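Galactose mutarotase-like protein (Clostridium acetobutylicum, PDB 3OS7) probably binds carbohydrate and may interconvert the anomers of aldose sugars. Local coordinates at residues A[131-137]-A[151-157]. Sequence-based numbering, arbitrary orientation.
Sequences VEVVFDF and FQFKLSY. With EDO (1,2-ethanediol), chain H.
Gln152 NE2 donates to Asp136 OD1 at 2.7 Å, reaching the syn lone pair of the carboxylate; OD1 lies close to the plane of the Gln152 amide. The two residues form a non-hydrogen-bonded pair of neighbouring antiparallel strands, 128-137 and 151-160, part of the beta-sandwich of the galactose mutarotase fold. Gln152 CG lies anti to the backbone N (chi1 -176°), and the extended chain runs alongside Asp136. The other end of the amide, OE1, accepts from O2 of a 1,2-ethanediol at 2.6 Å; Ser169 OG also bonds this molecule.

On the same face, Ser156 OG donates to Glu132 OE2 at 2.7 Å, on the anti side and 29° out of the carboxylate plane. A water donates to Glu132 OE1 and accepts from Lys154 NZ; OE1 and NZ are 4.6 Å apart, so the charges do not touch directly. Val134, between Glu132 and Asp136 on this face, packs CG1 on Lys154 CG.

Eight backbone hydrogen bonds join the strands from Val131-Tyr157 to Phe137-Phe151. The opposite face is mostly aromatic and aliphatic and touches strand 178-189. There Val133 CG2 meets Leu155 CB, and Tyr157 OH bonds Gln166. Trp117 meets the Phe135 ring. Phe151 CE1 comes to the edge of that ring, 4.0 Å from Phe135 CD2. The Phe137 and Phe151 rings are nearly parallel but slid apart. Phe137 CB instead sits over the Phe151 ring in a CH-pi contact, 3.5 Å from its centroid.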
ATOM      1  N   VAL A 131     -13.771 -10.574  -2.210  1.00 15.33           N
ATOM      2  CA  VAL A 131     -14.359  -9.313  -2.653  1.00 14.70           C
ATOM      3  C   VAL A 131     -13.409  -8.645  -3.633  1.00 15.54           C
ATOM      4  O   VAL A 131     -12.206  -8.478  -3.355  1.00 13.98           O
ATOM      5  CB  VAL A 131     -14.620  -8.394  -1.491  1.00 15.47           C
ATOM      6  CG1 VAL A 131     -15.087  -7.023  -2.000  1.00 14.25           C
ATOM      7  CG2 VAL A 131     -15.646  -8.986  -0.530  1.00 17.07           C
ATOM      8  N   GLU A 132     -13.925  -8.272  -4.790  1.00 14.68           N
ATOM      9  CA  GLU A 132     -13.124  -7.601  -5.813  1.00 14.08           C
ATOM     10  C   GLU A 132     -13.763  -6.285  -6.188  1.00 16.48           C
ATOM     11  O   GLU A 132     -14.991  -6.209  -6.354  1.00 17.87           O
ATOM     12  CB  GLU A 132     -12.994  -8.471  -7.080  1.00 14.70           C
ATOM     13  CG  GLU A 132     -12.415  -9.856  -6.819  1.00 21.94           C
ATOM     14  CD  GLU A 132     -12.083 -10.632  -8.104  1.00 27.80           C
ATOM     15  OE1 GLU A 132     -12.683 -10.332  -9.153  1.00 23.84           O
ATOM     16  OE2 GLU A 132     -11.210 -11.530  -8.048  1.00 19.35           O
ATOM     17  N   VAL A 133     -12.931  -5.261  -6.344  1.00 16.95           N
ATOM     18  CA  VAL A 133     -13.376  -3.939  -6.769  1.00 15.93           C
ATOM     19  C   VAL A 133     -12.562  -3.561  -7.980  1.00 16.11           C
ATOM     20  O   VAL A 133     -11.423  -3.989  -8.129  1.00 14.83           O
ATOM     21  CB  VAL A 133     -13.226  -2.839  -5.657  1.00 15.62           C
ATOM     22  CG1 VAL A 133     -14.217  -3.112  -4.515  1.00 17.37           C
ATOM     23  CG2 VAL A 133     -11.748  -2.740  -5.144  1.00 15.34           C
ATOM     24  N   VAL A 134     -13.155  -2.785  -8.865  1.00 14.18           N
ATOM     25  CA  VAL A 134     -12.450  -2.290 -10.029  1.00 14.15           C
ATOM     26  C   VAL A 134     -12.601  -0.791 -10.196  1.00 15.52           C
ATOM     27  O   VAL A 134     -13.563  -0.176  -9.708  1.00 15.08           O
ATOM     28  CB  VAL A 134     -12.926  -2.965 -11.337  1.00 16.25           C
ATOM     29  CG1 VAL A 134     -12.621  -4.463 -11.318  1.00 16.04           C
ATOM     30  CG2 VAL A 134     -14.394  -2.705 -11.582  1.00 20.38           C
ATOM     31  N   PHE A 135     -11.611  -0.214 -10.848  1.00 15.25           N
ATOM     32  CA  PHE A 135     -11.636   1.175 -11.259  1.00 15.57           C
ATOM     33  C   PHE A 135     -11.441   1.234 -12.763  1.00 17.26           C
ATOM     34  O   PHE A 135     -10.402   0.817 -13.270  1.00 17.25           O
ATOM     35  CB  PHE A 135     -10.501   1.958 -10.617  1.00 16.12           C
ATOM     36  CG  PHE A 135     -10.514   3.411 -11.013  1.00 13.77           C
ATOM     37  CD1 PHE A 135     -11.464   4.268 -10.494  1.00 22.22           C
ATOM     38  CD2 PHE A 135      -9.651   3.890 -11.942  1.00 16.08           C
ATOM     39  CE1 PHE A 135     -11.510   5.580 -10.882  1.00 22.61           C
ATOM     40  CE2 PHE A 135      -9.697   5.209 -12.355  1.00 16.89           C
ATOM     41  CZ  PHE A 135     -10.615   6.052 -11.826  1.00 21.35           C
ATOM     42  N   ASP A 136     -12.441   1.762 -13.453  1.00 15.30           N
ATOM     43  CA  ASP A 136     -12.419   1.906 -14.908  1.00 15.97           C
ATOM     44  C   ASP A 136     -12.078   3.341 -15.284  1.00 18.55           C
ATOM     45  O   ASP A 136     -12.817   4.284 -14.969  1.00 20.19           O
ATOM     46  CB  ASP A 136     -13.771   1.528 -15.485  1.00 19.78           C
ATOM     47  CG  ASP A 136     -14.169   0.089 -15.164  1.00 25.79           C
ATOM     48  OD1 ASP A 136     -13.400  -0.829 -15.530  1.00 29.05           O
ATOM     49  OD2 ASP A 136     -15.248  -0.120 -14.551  1.00 34.26           O
ATOM     50  N   PHE A 137     -10.924   3.520 -15.915  1.00 16.78           N
ATOM     51  CA  PHE A 137     -10.468   4.834 -16.324  1.00 17.68           C
ATOM     52  C   PHE A 137     -10.758   4.964 -17.815  1.00 19.00           C
ATOM     53  O   PHE A 137     -10.152   4.263 -18.632  1.00 17.55           O
ATOM     54  CB  PHE A 137      -8.980   4.999 -16.041  1.00 16.71           C
ATOM     55  CG  PHE A 137      -8.451   6.399 -16.301  1.00 17.85           C
ATOM     56  CD1 PHE A 137      -8.768   7.456 -15.455  1.00 18.24           C
ATOM     57  CD2 PHE A 137      -7.580   6.647 -17.349  1.00 16.35           C
ATOM     58  CE1 PHE A 137      -8.257   8.712 -15.678  1.00 17.02           C
ATOM     59  CE2 PHE A 137      -7.076   7.908 -17.572  1.00 16.08           C
ATOM     60  CZ  PHE A 137      -7.393   8.938 -16.744  1.00 17.19           C
ATOM     61  N   PHE A 151      -7.561   2.414 -18.884  1.00 16.52           N
ATOM     62  CA  PHE A 151      -7.077   1.273 -18.111  1.00 16.16           C
ATOM     63  C   PHE A 151      -8.135   0.782 -17.134  1.00 17.47           C
ATOM     64  O   PHE A 151      -9.104   1.481 -16.861  1.00 14.50           O
ATOM     65  CB  PHE A 151      -5.738   1.600 -17.394  1.00 18.29           C
ATOM     66  CG  PHE A 151      -5.831   2.651 -16.302  1.00 13.33           C
ATOM     67  CD1 PHE A 151      -6.276   2.316 -15.039  1.00 16.68           C
ATOM     68  CD2 PHE A 151      -5.428   3.971 -16.541  1.00 17.04           C
ATOM     69  CE1 PHE A 151      -6.352   3.274 -14.034  1.00 16.94           C
ATOM     70  CE2 PHE A 151      -5.488   4.922 -15.561  1.00 13.96           C
ATOM     71  CZ  PHE A 151      -5.960   4.554 -14.277  1.00 13.58           C
ATOM     72  N   GLN A 152      -7.954  -0.437 -16.631  1.00 16.15           N
ATOM     73  CA  GLN A 152      -8.758  -0.925 -15.530  1.00 15.30           C
ATOM     74  C   GLN A 152      -7.817  -1.429 -14.452  1.00 16.15           C
ATOM     75  O   GLN A 152      -6.982  -2.291 -14.695  1.00 14.91           O
ATOM     76  CB  GLN A 152      -9.680  -2.068 -15.931  1.00 16.90           C
ATOM     77  CG  GLN A 152     -10.606  -2.540 -14.807  1.00 17.62           C
ATOM     78  CD  GLN A 152     -11.451  -3.728 -15.220  1.00 21.65           C
ATOM     79  OE1 GLN A 152     -10.951  -4.858 -15.330  1.00 21.57           O
ATOM     80  NE2 GLN A 152     -12.738  -3.482 -15.443  1.00 20.71           N
ATOM     81  N   PHE A 153      -7.991  -0.893 -13.256  1.00 14.79           N
ATOM     82  CA  PHE A 153      -7.369  -1.399 -12.059  1.00 13.46           C
ATOM     83  C   PHE A 153      -8.339  -2.369 -11.353  1.00 16.41           C
ATOM     84  O   PHE A 153      -9.565  -2.183 -11.367  1.00 15.84           O
ATOM     85  CB  PHE A 153      -7.040  -0.230 -11.125  1.00 17.67           C
ATOM     86  CG  PHE A 153      -5.584   0.003 -10.890  1.00 12.56           C
ATOM     87  CD1 PHE A 153      -4.925  -0.627  -9.860  1.00 20.46           C
ATOM     88  CD2 PHE A 153      -4.875   0.919 -11.681  1.00 16.74           C
ATOM     89  CE1 PHE A 153      -3.594  -0.366  -9.615  1.00 22.64           C
ATOM     90  CE2 PHE A 153      -3.535   1.185 -11.437  1.00 19.58           C
ATOM     91  CZ  PHE A 153      -2.901   0.549 -10.415  1.00 21.22           C
ATOM     92  N   LYS A 154      -7.794  -3.399 -10.722  1.00 14.71           N
ATOM     93  CA  LYS A 154      -8.597  -4.321  -9.921  1.00 13.41           C
ATOM     94  C   LYS A 154      -7.861  -4.667  -8.647  1.00 13.99           C
ATOM     95  O   LYS A 154      -6.642  -4.925  -8.671  1.00 14.48           O
ATOM     96  CB  LYS A 154      -8.889  -5.608 -10.691  1.00 15.96           C
ATOM     97  CG  LYS A 154      -9.678  -6.625  -9.899  1.00 16.78           C
ATOM     98  CD  LYS A 154     -10.401  -7.687 -10.785  1.00 26.81           C
ATOM     99  CE  LYS A 154      -9.525  -8.375 -11.795  1.00 34.24           C
ATOM    100  NZ  LYS A 154     -10.411  -8.868 -12.927  1.00 37.03           N
ATOM    101  N   LEU A 155      -8.591  -4.629  -7.542  1.00 12.76           N
ATOM    102  CA  LEU A 155      -8.099  -5.135  -6.263  1.00 13.46           C
ATOM    103  C   LEU A 155      -8.962  -6.353  -5.939  1.00 13.62           C
ATOM    104  O   LEU A 155     -10.183  -6.262  -5.873  1.00 14.89           O
ATOM    105  CB  LEU A 155      -8.193  -4.096  -5.147  1.00 12.25           C
ATOM    106  CG  LEU A 155      -7.710  -2.690  -5.421  1.00 15.63           C
ATOM    107  CD1 LEU A 155      -7.856  -1.768  -4.214  1.00 15.38           C
ATOM    108  CD2 LEU A 155      -6.278  -2.711  -5.897  1.00 15.36           C
ATOM    109  N   SER A 156      -8.309  -7.487  -5.760  1.00 14.09           N
ATOM    110  CA  SER A 156      -8.966  -8.733  -5.442  1.00 14.08           C
ATOM    111  C   SER A 156      -8.545  -9.210  -4.059  1.00 16.89           C
ATOM    112  O   SER A 156      -7.394  -9.612  -3.828  1.00 15.24           O
ATOM    113  CB  SER A 156      -8.649  -9.776  -6.513  1.00 17.34           C
ATOM    114  OG  SER A 156      -9.361 -10.973  -6.225  1.00 20.98           O
ATOM    115  N   TYR A 157      -9.472  -9.124  -3.112  1.00 14.00           N
ATOM    116  CA  TYR A 157      -9.191  -9.460  -1.734  1.00 13.87           C
ATOM    117  C   TYR A 157      -9.772 -10.797  -1.358  1.00 14.84           C
ATOM    118  O   TYR A 157     -10.975 -11.014  -1.478  1.00 16.28           O
ATOM    119  CB  TYR A 157      -9.747  -8.371  -0.818  1.00 11.58           C
ATOM    120  CG  TYR A 157      -8.914  -7.126  -0.848  1.00 10.28           C
ATOM    121  CD1 TYR A 157      -7.671  -7.102  -0.203  1.00 18.03           C
ATOM    122  CD2 TYR A 157      -9.324  -5.997  -1.500  1.00 14.48           C
ATOM    123  CE1 TYR A 157      -6.894  -5.978  -0.200  1.00 15.80           C
ATOM    124  CE2 TYR A 157      -8.527  -4.851  -1.496  1.00 12.85           C
ATOM    125  CZ  TYR A 157      -7.312  -4.857  -0.848  1.00 16.30           C
ATOM    126  OH  TYR A 157      -6.488  -3.736  -0.835  1.00 17.10           O
TER
HETATM  127  C1  EDO H 342      -6.269  -6.416 -14.759  1.00 36.39           C
HETATM  128  O1  EDO H 342      -6.495  -7.701 -14.184  1.00 33.21           O
HETATM  129  C2  EDO H 342      -7.283  -5.415 -14.205  1.00 35.96           C
HETATM  130  O2  EDO H 342      -8.632  -5.820 -14.515  1.00 31.13           O
HETATM  131  O   HOH W   1     -12.145 -11.038 -11.525  1.00 37.82           O